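Local coordinates for protein 6-phospho-beta-d glycosidase (Streptococcus pyogenes, PDB 5FOO) that probably hydrolyses 6-phospho-beta-glucosides as a glycoside hydrolase family 1 enzyme, holding 6-phosphocyclophellitol in the pocket of its barrel, at residues Ala3-Phe8 against Lys402-Gly407; Phe8-Ala13 against Glu395-Leu400; Gln128-Gly131 against His137-Asp140. The protein carries 1 engineered substitution. All blocks are in the same frame, centred on the assembly; numbering follows the deposited sequence.

Overall arrangement
From the N terminus, residues 3-8 lead into strand 9-13, the first of the eight parallel strands of the barrel. Interaction 1 sets that lead-in against the end of helix 387-405, closing a loop over most of the chain. Interaction 2 continues from the same Phe8 into strand 9-13 and meets the helix a little earlier, so it is nested inside interaction 1; the two touch through Phe4 and Trp10. Together they tie the first strand and its lead-in to the helix that precedes the last strand, 410-416. Interaction 3 is a short local loop, 128-131 on 137-140, nested inside both; it lies across the molecule, its centre about 42 Å from that of interaction 1.

Interaction 1: residues Ala3-Phe8 against Lys402-Gly407; sequences AFPKEF and KGIEAG. With EDO (1,2-ethanediol), chain I.
At the N-terminal end of the (beta/alpha)8 barrel, Ile404 in the last turn of helix 387-405 reaches into the segment that leads to the first barrel strand and meets Phe4, Pro5 and Phe8. Its two branches divide the work. CG1 lies beside the backbone N (chi1 -63°) and carries CD1 outward to both aromatic rings, 3.7 Å from Phe8 CE1 and 3.9 Å from Phe4 CD2. The other branch faces the proline: Ile404 CG2 points at the CG corner of Pro5, 3.8 Å away. The two phenylalanines also pack on each other, with Phe4 CD2 3.7 Å above one face of the Phe8 ring, near its rim. A type II turn from Pro5 to Phe8 brings this second ring back to the helix, although its closing bond is weak. Gly407, with positive phi, ends the helix in a Schellman motif. Cys410 of strand 410-416 touches both Ile404 and Phe8, which joins the contact to the barrel wall. On the turn itself, a 1,2-ethanediol, probably from the crystallisation liquor, is hydrogen-bonded to Arg112 NE and donates from its O2 to Glu7 O at 2.8 Å.

Interaction 2: residues Phe8-Ala13 against Glu395-Leu400; sequences FWWGGA and EHLTYL
Trp10, on strand 9-13 of the (beta/alpha)8 barrel, and Phe8 just before it both present ring edges to helix 387-405, and each edge is met by a leucine methyl. The six-membered part of the Trp10 indole points its CZ3 corner at Leu397, whose CD2 lies near the plane of the ring at 3.7 Å; CD1 of the same leucine is a little farther from that corner, at 4.1 Å. One turn along the helix, Leu400 approaches Phe8 from the opposite direction, and its CD2 sits in the plane of the phenyl ring, 3.9 Å from CZ. The reach of Leu400 comes from its first torsion, which sets CG anti to the backbone N (chi1 -168°). Phe8 and Trp10 are also turned steeply against each other, edge to face, with Phe8 CD2 3.5 Å above the indole plane near its rim.

These side chains bridge a wide gap, for the CA atoms of Trp10 and Leu397 are 11.4 Å apart. Tyr413 of strand 410-416 touches Phe8 and Leu397, while helix 448-459 adds Val456 and Ala457 against Trp10. Helix 387-405 thus reaches past the last barrel strand to the first, close to where the barrel closes.

Across the contact there is no hydrogen bond, and the one polar atom of the indole, Trp10 NE1, is satisfied by Asn460 OD1. The joint therefore rests on dispersion and on the burial of hydrocarbon; the nearest methyls, lying in or near the ring planes, make no CH-pi contact with a face, and the attraction has little directional pull.

Interaction 3: residues Gln128-Gly131 against His137-Asp140; sequences QAYG and HVVD
The ring of Tyr130 is covered on both faces. Ala129 CB, from the preceding residue, lies 3.7 Å above one, toward the rim, and His137 comes over the opposite one with its CD2 corner. This is a T-shaped pair: the edge of the imidazole is aimed at the phenol face, the planes stand at 72° and the centroids are 5.0 Å apart. The histidine is displaced toward the hydroxyl end of the ring, so its closest approach is CD2 to Tyr130 CZ at 3.6 Å. The imidazole is swung out to this place by a first torsion that sets CG anti to the backbone N (chi1 175°).

At the other end of the tyrosine, Val138 fills in obliquely. Its CG2 methyl rests 3.7 Å from Tyr130 CD2 and 3.8 Å from Tyr130 CB, so consecutive residues of one helix turn meet the two ends of the ring.

The polar ends share a partner. Tyr130 OH is hydrogen-bonded to Glu87 OE2, and His137 NE2 to Glu87 OE1; a single carboxylate therefore holds both together, and through NE2 it should limit the rotation of the imidazole. Its negative charge could favour a protonated imidazole. The tyrosine ring takes its orientation from the packing on its two faces. Ser135 OG, just ahead of the second segment, accepts a hydrogen bond from Val138 N.

Gly131, at positive phi, takes the chain out of helix 124-130, and a short loop then leads into helix 136-153. The arrangement is two consecutive helices joined by a short loop, within the connection between barrel strands 112-116 and 159-161. That connection leaves the C-terminal end of its strand, where TIM barrels build their active sites, and it carries the pocket residue His119; the helix pair itself lies toward the outside of the barrel.

Interaction 1: residues Ala3-Phe8 against Lys402-Gly407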
ATOM      1  N   ALA A   3     -16.601   2.687 -21.105  1.00 36.27           N
ATOM      2  CA  ALA A   3     -17.030   1.480 -20.455  1.00 34.01           C
ATOM      3  C   ALA A   3     -15.822   0.607 -19.984  1.00 30.96           C
ATOM      4  O   ALA A   3     -14.880   0.386 -20.712  1.00 28.59           O
ATOM      5  CB  ALA A   3     -17.941   0.703 -21.391  1.00 34.41           C
ATOM      6  N   PHE A   4     -15.922   0.022 -18.795  1.00 31.87           N
ATOM      7  CA  PHE A   4     -14.825  -0.773 -18.226  1.00 33.19           C
ATOM      8  C   PHE A   4     -15.023  -2.271 -18.472  1.00 35.36           C
ATOM      9  O   PHE A   4     -16.135  -2.683 -18.806  1.00 34.69           O
ATOM     10  CB  PHE A   4     -14.681  -0.392 -16.722  1.00 35.18           C
ATOM     11  CG  PHE A   4     -13.930   0.900 -16.521  1.00 31.62           C
ATOM     12  CD1 PHE A   4     -14.570   2.118 -16.675  1.00 33.27           C
ATOM     13  CD2 PHE A   4     -12.567   0.892 -16.251  1.00 32.32           C
ATOM     14  CE1 PHE A   4     -13.872   3.313 -16.517  1.00 35.80           C
ATOM     15  CE2 PHE A   4     -11.871   2.058 -16.123  1.00 31.35           C
ATOM     16  CZ  PHE A   4     -12.519   3.272 -16.256  1.00 33.89           C
ATOM     17  N   PRO A   5     -13.966  -3.089 -18.287  1.00 36.08           N
ATOM     18  CA  PRO A   5     -14.117  -4.524 -18.527  1.00 35.22           C
ATOM     19  C   PRO A   5     -15.155  -5.178 -17.649  1.00 37.07           C
ATOM     20  O   PRO A   5     -15.515  -4.653 -16.605  1.00 35.14           O
ATOM     21  CB  PRO A   5     -12.703  -5.080 -18.216  1.00 36.35           C
ATOM     22  CG  PRO A   5     -11.779  -3.947 -18.532  1.00 33.86           C
ATOM     23  CD  PRO A   5     -12.541  -2.708 -18.146  1.00 36.25           C
ATOM     24  N   LYS A   6     -15.655  -6.333 -18.067  1.00 37.13           N
ATOM     25  CA  LYS A   6     -16.658  -7.002 -17.291  1.00 41.27           C
ATOM     26  C   LYS A   6     -15.950  -7.514 -16.053  1.00 34.81           C
ATOM     27  O   LYS A   6     -14.812  -7.886 -16.106  1.00 32.98           O
ATOM     28  CB  LYS A   6     -17.335  -8.155 -18.071  1.00 50.60           C
ATOM     29  CG  LYS A   6     -18.758  -7.814 -18.529  1.00 61.81           C
ATOM     30  CD  LYS A   6     -19.001  -8.097 -19.997  1.00 72.52           C
ATOM     31  CE  LYS A   6     -18.939  -9.585 -20.312  1.00 83.67           C
ATOM     32  NZ  LYS A   6     -18.790  -9.836 -21.778  1.00 89.75           N
ATOM     33  N   GLU A   7     -16.658  -7.496 -14.948  1.00 35.96           N
ATOM     34  CA  GLU A   7     -16.168  -7.964 -13.653  1.00 40.88           C
ATOM     35  C   GLU A   7     -14.977  -7.155 -13.079  1.00 34.46           C
ATOM     36  O   GLU A   7     -14.321  -7.578 -12.156  1.00 29.48           O
ATOM     37  CB  GLU A   7     -15.919  -9.464 -13.701  1.00 48.21           C
ATOM     38  CG  GLU A   7     -17.208 -10.214 -14.065  1.00 50.87           C
ATOM     39  CD  GLU A   7     -17.016 -11.702 -14.100  1.00 53.52           C
ATOM     40  OE1 GLU A   7     -16.032 -12.191 -14.712  1.00 54.40           O
ATOM     41  OE2 GLU A   7     -17.866 -12.383 -13.502  1.00 73.95           O
ATOM     42  N   PHE A   8     -14.832  -5.940 -13.575  1.00 30.20           N
ATOM     43  CA  PHE A   8     -13.914  -4.968 -13.010  1.00 30.85           C
ATOM     44  C   PHE A   8     -14.197  -4.756 -11.526  1.00 29.03           C
ATOM     45  O   PHE A   8     -15.390  -4.628 -11.079  1.00 27.41           O
ATOM     46  CB  PHE A   8     -14.033  -3.659 -13.784  1.00 29.29           C
ATOM     47  CG  PHE A   8     -12.804  -2.772 -13.730  1.00 28.93           C
ATOM     48  CD1 PHE A   8     -11.649  -3.092 -14.455  1.00 29.98           C
ATOM     49  CD2 PHE A   8     -12.825  -1.607 -12.998  1.00 31.08           C
ATOM     50  CE1 PHE A   8     -10.546  -2.236 -14.476  1.00 31.47           C
ATOM     51  CE2 PHE A   8     -11.717  -0.757 -12.978  1.00 29.64           C
ATOM     52  CZ  PHE A   8     -10.584  -1.075 -13.718  1.00 30.29           C
ATOM     53  N   LYS A 402      -7.890   4.659 -20.757  1.00 31.34           N
ATOM     54  CA  LYS A 402      -6.952   4.775 -21.868  1.00 31.21           C
ATOM     55  C   LYS A 402      -5.941   3.644 -21.858  1.00 31.19           C
ATOM     56  O   LYS A 402      -5.707   3.018 -22.856  1.00 31.99           O
ATOM     57  CB  LYS A 402      -6.283   6.165 -21.872  1.00 37.26           C
ATOM     58  CG  LYS A 402      -5.673   6.572 -23.217  1.00 46.99           C
ATOM     59  CD  LYS A 402      -4.702   7.737 -23.076  1.00 53.59           C
ATOM     60  CE  LYS A 402      -3.868   8.001 -24.322  1.00 58.48           C
ATOM     61  NZ  LYS A 402      -2.766   8.961 -24.007  1.00 60.77           N
ATOM     62  N   GLY A 403      -5.386   3.304 -20.714  1.00 31.68           N
ATOM     63  CA  GLY A 403      -4.436   2.190 -20.631  1.00 32.73           C
ATOM     64  C   GLY A 403      -5.047   0.810 -20.917  1.00 29.62           C
ATOM     65  O   GLY A 403      -4.452   0.009 -21.611  1.00 31.83           O
ATOM     66  N   ILE A 404      -6.234   0.552 -20.384  1.00 28.63           N
ATOM     67  CA  ILE A 404      -6.981  -0.674 -20.730  1.00 31.63           C
ATOM     68  C   ILE A 404      -7.284  -0.726 -22.248  1.00 33.53           C
ATOM     69  O   ILE A 404      -7.122  -1.726 -22.855  1.00 33.63           O
ATOM     70  CB  ILE A 404      -8.306  -0.751 -19.937  1.00 30.15           C
ATOM     71  CG1 ILE A 404      -7.981  -0.837 -18.412  1.00 30.54           C
ATOM     72  CG2 ILE A 404      -9.169  -1.929 -20.412  1.00 28.93           C
ATOM     73  CD1 ILE A 404      -9.108  -0.522 -17.439  1.00 28.10           C
ATOM     74  N   GLU A 405      -7.699   0.386 -22.853  1.00 39.15           N
ATOM     75  CA  GLU A 405      -7.966   0.403 -24.305  1.00 42.27           C
ATOM     76  C   GLU A 405      -6.697   0.109 -25.122  1.00 42.61           C
ATOM     77  O   GLU A 405      -6.759  -0.487 -26.196  1.00 41.36           O
ATOM     78  CB  GLU A 405      -8.591   1.730 -24.759  1.00 44.17           C
ATOM     79  CG  GLU A 405      -9.520   1.553 -25.944  1.00 58.07           C
ATOM     80  CD  GLU A 405     -10.959   1.153 -25.543  1.00 60.97           C
ATOM     81  OE1 GLU A 405     -11.199   0.453 -24.522  1.00 58.33           O
ATOM     82  OE2 GLU A 405     -11.882   1.594 -26.250  1.00 65.49           O
ATOM     83  N   ALA A 406      -5.546   0.483 -24.590  1.00 34.80           N
ATOM     84  CA  ALA A 406      -4.278   0.254 -25.255  1.00 34.22           C
ATOM     85  C   ALA A 406      -3.768  -1.136 -25.004  1.00 31.54           C
ATOM     86  O   ALA A 406      -2.681  -1.477 -25.440  1.00 32.64           O
ATOM     87  CB  ALA A 406      -3.261   1.324 -24.804  1.00 36.04           C
ATOM     88  N   GLY A 407      -4.495  -1.955 -24.250  1.00 30.98           N
ATOM     89  CA  GLY A 407      -4.077  -3.342 -24.073  1.00 28.82           C
ATOM     90  C   GLY A 407      -3.554  -3.694 -22.673  1.00 32.48           C
ATOM     91  O   GLY A 407      -3.289  -4.881 -22.435  1.00 29.24           O
TER
HETATM   92  C1  EDO I1466     -15.626  -8.055  -7.894  1.00 41.96           C
HETATM   93  O1  EDO I1466     -15.674  -9.396  -7.434  1.00 38.72           O
HETATM   94  C2  EDO I1466     -16.329  -7.939  -9.246  1.00 42.09           C
HETATM   95  O2  EDO I1466     -15.761  -8.927 -10.100  1.00 49.99           O

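Interaction 2: residues Phe8-Ala13 against Glu395-Leu400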
ATOM      1  N   PHE A   8     -14.832  -5.940 -13.575  1.00 30.20           N
ATOM      2  CA  PHE A   8     -13.914  -4.968 -13.010  1.00 30.85           C
ATOM      3  C   PHE A   8     -14.197  -4.756 -11.526  1.00 29.03           C
ATOM      4  O   PHE A   8     -15.390  -4.628 -11.079  1.00 27.41           O
ATOM      5  CB  PHE A   8     -14.033  -3.659 -13.784  1.00 29.29           C
ATOM      6  CG  PHE A   8     -12.804  -2.772 -13.730  1.00 28.93           C
ATOM      7  CD1 PHE A   8     -11.649  -3.092 -14.455  1.00 29.98           C
ATOM      8  CD2 PHE A   8     -12.825  -1.607 -12.998  1.00 31.08           C
ATOM      9  CE1 PHE A   8     -10.546  -2.236 -14.476  1.00 31.47           C
ATOM     10  CE2 PHE A   8     -11.717  -0.757 -12.978  1.00 29.64           C
ATOM     11  CZ  PHE A   8     -10.584  -1.075 -13.718  1.00 30.29           C
ATOM     12  N   TRP A   9     -13.122  -4.698 -10.758  1.00 24.80           N
ATOM     13  CA  TRP A   9     -13.263  -4.475  -9.315  1.00 27.17           C
ATOM     14  C   TRP A   9     -13.471  -2.973  -9.044  1.00 28.24           C
ATOM     15  O   TRP A   9     -12.709  -2.153  -9.539  1.00 25.60           O
ATOM     16  CB  TRP A   9     -12.012  -4.907  -8.554  1.00 26.57           C
ATOM     17  CG  TRP A   9     -11.683  -6.316  -8.528  1.00 27.20           C
ATOM     18  CD1 TRP A   9     -12.244  -7.358  -9.314  1.00 27.77           C
ATOM     19  CD2 TRP A   9     -10.647  -6.917  -7.736  1.00 26.90           C
ATOM     20  NE1 TRP A   9     -11.659  -8.556  -8.945  1.00 28.92           N
ATOM     21  CE2 TRP A   9     -10.652  -8.322  -8.030  1.00 29.03           C
ATOM     22  CE3 TRP A   9      -9.694  -6.411  -6.826  1.00 27.61           C
ATOM     23  CZ2 TRP A   9      -9.769  -9.236  -7.392  1.00 27.53           C
ATOM     24  CZ3 TRP A   9      -8.802  -7.306  -6.210  1.00 30.18           C
ATOM     25  CH2 TRP A   9      -8.820  -8.718  -6.539  1.00 28.81           C
ATOM     26  N   TRP A  10     -14.489  -2.655  -8.234  1.00 27.70           N
ATOM     27  CA  TRP A  10     -14.733  -1.332  -7.820  1.00 28.09           C
ATOM     28  C   TRP A  10     -14.889  -1.325  -6.319  1.00 29.06           C
ATOM     29  O   TRP A  10     -15.690  -2.067  -5.728  1.00 30.39           O
ATOM     30  CB  TRP A  10     -15.988  -0.784  -8.426  1.00 28.54           C
ATOM     31  CG  TRP A  10     -16.044  -0.679  -9.897  1.00 27.13           C
ATOM     32  CD1 TRP A  10     -16.857  -1.426 -10.737  1.00 26.56           C
ATOM     33  CD2 TRP A  10     -15.471   0.359 -10.723  1.00 27.04           C
ATOM     34  NE1 TRP A  10     -16.697  -0.984 -12.019  1.00 27.46           N
ATOM     35  CE2 TRP A  10     -15.869   0.112 -12.034  1.00 26.95           C
ATOM     36  CE3 TRP A  10     -14.574   1.394 -10.489  1.00 28.64           C
ATOM     37  CZ2 TRP A  10     -15.429   0.891 -13.103  1.00 26.97           C
ATOM     38  CZ3 TRP A  10     -14.166   2.155 -11.543  1.00 28.88           C
ATOM     39  CH2 TRP A  10     -14.589   1.894 -12.828  1.00 27.66           C
ATOM     40  N   GLY A  11     -14.132  -0.454  -5.680  1.00 26.81           N
ATOM     41  CA  GLY A  11     -14.227  -0.345  -4.226  1.00 26.75           C
ATOM     42  C   GLY A  11     -13.128   0.559  -3.735  1.00 24.47           C
ATOM     43  O   GLY A  11     -12.619   1.403  -4.479  1.00 24.51           O
ATOM     44  N   GLY A  12     -12.763   0.389  -2.486  1.00 24.94           N
ATOM     45  CA  GLY A  12     -11.689   1.168  -1.954  1.00 25.63           C
ATOM     46  C   GLY A  12     -10.883   0.352  -1.004  1.00 26.97           C
ATOM     47  O   GLY A  12     -11.224  -0.789  -0.711  1.00 27.55           O
ATOM     48  N   ALA A  13      -9.781   0.973  -0.610  1.00 24.92           N
ATOM     49  CA  ALA A  13      -8.749   0.412   0.174  1.00 24.85           C
ATOM     50  C   ALA A  13      -8.541   1.196   1.508  1.00 25.14           C
ATOM     51  O   ALA A  13      -8.619   2.437   1.558  1.00 24.11           O
ATOM     52  CB  ALA A  13      -7.481   0.456  -0.625  1.00 24.58           C
ATOM     53  N   GLU A 395     -10.427  12.088 -13.538  1.00 31.46           N
ATOM     54  CA  GLU A 395      -9.219  12.147 -14.400  1.00 30.97           C
ATOM     55  C   GLU A 395      -8.333  10.915 -14.348  1.00 28.65           C
ATOM     56  O   GLU A 395      -7.776  10.513 -15.380  1.00 29.38           O
ATOM     57  CB  GLU A 395      -8.336  13.388 -14.102  1.00 33.11           C
ATOM     58  CG  GLU A 395      -9.011  14.708 -14.460  1.00 37.20           C
ATOM     59  CD  GLU A 395      -8.245  15.944 -13.963  1.00 42.76           C
ATOM     60  OE1 GLU A 395      -6.997  15.887 -13.830  1.00 42.72           O
ATOM     61  OE2 GLU A 395      -8.911  16.969 -13.683  1.00 44.67           O
ATOM     62  N   HIS A 396      -8.114  10.357 -13.158  1.00 25.96           N
ATOM     63  CA  HIS A 396      -7.150   9.248 -13.033  1.00 27.83           C
ATOM     64  C   HIS A 396      -7.754   7.999 -13.718  1.00 27.65           C
ATOM     65  O   HIS A 396      -7.065   7.266 -14.464  1.00 27.55           O
ATOM     66  CB  HIS A 396      -6.764   9.013 -11.552  1.00 27.68           C
ATOM     67  CG  HIS A 396      -5.756  10.002 -11.047  1.00 28.93           C
ATOM     68  ND1 HIS A 396      -6.099  11.299 -10.702  1.00 27.16           N
ATOM     69  CD2 HIS A 396      -4.417   9.906 -10.867  1.00 28.96           C
ATOM     70  CE1 HIS A 396      -5.016  11.965 -10.362  1.00 27.12           C
ATOM     71  NE2 HIS A 396      -3.982  11.150 -10.444  1.00 26.31           N
ATOM     72  N   LEU A 397      -9.046   7.826 -13.462  1.00 25.67           N
ATOM     73  CA  LEU A 397      -9.860   6.783 -14.092  1.00 28.12           C
ATOM     74  C   LEU A 397      -9.919   6.920 -15.584  1.00 27.38           C
ATOM     75  O   LEU A 397      -9.982   5.894 -16.265  1.00 31.10           O
ATOM     76  CB  LEU A 397     -11.291   6.756 -13.560  1.00 27.90           C
ATOM     77  CG  LEU A 397     -11.526   5.820 -12.408  1.00 31.33           C
ATOM     78  CD1 LEU A 397     -12.889   6.091 -11.851  1.00 35.05           C
ATOM     79  CD2 LEU A 397     -11.460   4.373 -12.837  1.00 33.18           C
ATOM     80  N   THR A 398      -9.902   8.157 -16.107  1.00 30.46           N
ATOM     81  CA  THR A 398      -9.917   8.369 -17.548  1.00 29.38           C
ATOM     82  C   THR A 398      -8.615   7.843 -18.124  1.00 34.53           C
ATOM     83  O   THR A 398      -8.587   7.237 -19.227  1.00 35.04           O
ATOM     84  CB  THR A 398     -10.120   9.835 -17.921  1.00 32.81           C
ATOM     85  OG1 THR A 398     -11.389  10.271 -17.425  1.00 33.17           O
ATOM     86  CG2 THR A 398     -10.117   9.994 -19.383  1.00 31.74           C
ATOM     87  N   TYR A 399      -7.511   8.066 -17.416  1.00 30.76           N
ATOM     88  CA  TYR A 399      -6.273   7.566 -17.948  1.00 31.34           C
ATOM     89  C   TYR A 399      -6.101   6.064 -17.739  1.00 28.50           C
ATOM     90  O   TYR A 399      -5.430   5.443 -18.533  1.00 29.90           O
ATOM     91  CB  TYR A 399      -5.086   8.335 -17.427  1.00 33.12           C
ATOM     92  CG  TYR A 399      -4.916   9.666 -18.106  1.00 33.65           C
ATOM     93  CD1 TYR A 399      -4.255   9.755 -19.322  1.00 37.08           C
ATOM     94  CD2 TYR A 399      -5.429  10.813 -17.541  1.00 34.88           C
ATOM     95  CE1 TYR A 399      -4.107  10.969 -19.963  1.00 39.53           C
ATOM     96  CE2 TYR A 399      -5.283  12.042 -18.159  1.00 38.52           C
ATOM     97  CZ  TYR A 399      -4.605  12.109 -19.366  1.00 39.61           C
ATOM     98  OH  TYR A 399      -4.450  13.310 -19.963  1.00 40.60           O
ATOM     99  N   LEU A 400      -6.707   5.497 -16.698  1.00 30.47           N
ATOM    100  CA  LEU A 400      -6.738   4.032 -16.534  1.00 31.45           C
ATOM    101  C   LEU A 400      -7.503   3.410 -17.700  1.00 26.03           C
ATOM    102  O   LEU A 400      -7.074   2.434 -18.267  1.00 28.67           O
ATOM    103  CB  LEU A 400      -7.391   3.657 -15.215  1.00 30.34           C
ATOM    104  CG  LEU A 400      -7.213   2.227 -14.825  1.00 31.17           C
ATOM    105  CD1 LEU A 400      -5.742   1.904 -14.581  1.00 35.26           C
ATOM    106  CD2 LEU A 400      -8.063   1.921 -13.618  1.00 27.37           C
TER

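Interaction 3: residues Gln128-Gly131 against His137-Asp140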
ATOM      1  N   GLN A 128      12.199  -4.936  18.727  1.00 30.99           N
ATOM      2  CA  GLN A 128      13.067  -4.856  19.955  1.00 30.59           C
ATOM      3  C   GLN A 128      13.898  -6.110  20.101  1.00 29.96           C
ATOM      4  O   GLN A 128      15.095  -6.051  20.254  1.00 30.85           O
ATOM      5  CB  GLN A 128      12.220  -4.600  21.240  1.00 35.71           C
ATOM      6  CG  GLN A 128      11.624  -3.179  21.316  1.00 40.08           C
ATOM      7  CD  GLN A 128      10.561  -2.965  22.412  1.00 44.35           C
ATOM      8  OE1 GLN A 128       9.901  -3.895  22.875  1.00 53.44           O
ATOM      9  NE2 GLN A 128      10.328  -1.719  22.738  1.00 51.79           N
ATOM     10  N   ALA A 129      13.287  -7.273  19.967  1.00 32.37           N
ATOM     11  CA  ALA A 129      14.020  -8.509  20.084  1.00 31.43           C
ATOM     12  C   ALA A 129      15.033  -8.820  18.973  1.00 34.76           C
ATOM     13  O   ALA A 129      16.091  -9.430  19.250  1.00 30.60           O
ATOM     14  CB  ALA A 129      13.060  -9.678  20.252  1.00 30.82           C
ATOM     15  N   TYR A 130      14.744  -8.462  17.719  1.00 31.85           N
ATOM     16  CA  TYR A 130      15.586  -8.944  16.629  1.00 27.50           C
ATOM     17  C   TYR A 130      15.987  -7.968  15.559  1.00 27.58           C
ATOM     18  O   TYR A 130      16.601  -8.375  14.625  1.00 29.87           O
ATOM     19  CB  TYR A 130      14.867 -10.062  15.909  1.00 28.03           C
ATOM     20  CG  TYR A 130      14.394 -11.211  16.743  1.00 30.43           C
ATOM     21  CD1 TYR A 130      15.316 -12.155  17.277  1.00 29.96           C
ATOM     22  CD2 TYR A 130      13.019 -11.432  16.931  1.00 30.86           C
ATOM     23  CE1 TYR A 130      14.869 -13.230  18.028  1.00 30.89           C
ATOM     24  CE2 TYR A 130      12.567 -12.500  17.677  1.00 29.22           C
ATOM     25  CZ  TYR A 130      13.497 -13.390  18.219  1.00 33.49           C
ATOM     26  OH  TYR A 130      13.016 -14.441  18.931  1.00 33.35           O
ATOM     27  N   GLY A 131      15.609  -6.712  15.654  1.00 29.20           N
ATOM     28  CA  GLY A 131      15.824  -5.789  14.567  1.00 29.44           C
ATOM     29  C   GLY A 131      14.716  -5.843  13.498  1.00 28.70           C
ATOM     30  O   GLY A 131      14.839  -5.238  12.415  1.00 27.49           O
ATOM     31  N   HIS A 137      14.997 -14.400  10.824  1.00 28.38           N
ATOM     32  CA  HIS A 137      14.127 -15.141  11.749  1.00 28.73           C
ATOM     33  C   HIS A 137      12.740 -14.485  11.813  1.00 28.73           C
ATOM     34  O   HIS A 137      11.734 -15.159  11.734  1.00 30.28           O
ATOM     35  CB  HIS A 137      14.738 -15.240  13.139  1.00 28.60           C
ATOM     36  CG  HIS A 137      13.832 -15.887  14.139  1.00 29.76           C
ATOM     37  ND1 HIS A 137      13.411 -17.192  14.022  1.00 34.68           N
ATOM     38  CD2 HIS A 137      13.280 -15.411  15.272  1.00 29.86           C
ATOM     39  CE1 HIS A 137      12.651 -17.496  15.056  1.00 35.10           C
ATOM     40  NE2 HIS A 137      12.548 -16.425  15.821  1.00 32.23           N
ATOM     41  N   VAL A 138      12.706 -13.171  11.922  1.00 25.49           N
ATOM     42  CA  VAL A 138      11.458 -12.425  11.821  1.00 27.40           C
ATOM     43  C   VAL A 138      10.664 -12.717  10.537  1.00 26.46           C
ATOM     44  O   VAL A 138       9.405 -12.823  10.585  1.00 24.19           O
ATOM     45  CB  VAL A 138      11.673 -10.918  11.991  1.00 28.55           C
ATOM     46  CG1 VAL A 138      10.452 -10.105  11.505  1.00 29.22           C
ATOM     47  CG2 VAL A 138      12.021 -10.626  13.452  1.00 26.96           C
ATOM     48  N   VAL A 139      11.371 -12.798   9.421  1.00 25.34           N
ATOM     49  CA  VAL A 139      10.764 -13.194   8.151  1.00 27.74           C
ATOM     50  C   VAL A 139      10.094 -14.535   8.280  1.00 28.70           C
ATOM     51  O   VAL A 139       8.984 -14.728   7.796  1.00 25.35           O
ATOM     52  CB  VAL A 139      11.783 -13.271   7.036  1.00 27.43           C
ATOM     53  CG1 VAL A 139      11.254 -14.074   5.839  1.00 28.37           C
ATOM     54  CG2 VAL A 139      12.109 -11.844   6.610  1.00 28.87           C
ATOM     55  N   ASP A 140      10.753 -15.468   8.940  1.00 30.69           N
ATOM     56  CA  ASP A 140      10.134 -16.798   9.181  1.00 30.32           C
ATOM     57  C   ASP A 140       8.913 -16.701  10.058  1.00 29.57           C
ATOM     58  O   ASP A 140       7.978 -17.403   9.821  1.00 29.58           O
ATOM     59  CB  ASP A 140      11.129 -17.782   9.814  1.00 30.25           C
ATOM     60  CG  ASP A 140      12.150 -18.318   8.808  1.00 32.58           C
ATOM     61  OD1 ASP A 140      11.884 -18.388   7.602  1.00 33.39           O
ATOM     62  OD2 ASP A 140      13.247 -18.686   9.222  1.00 38.97           O
TER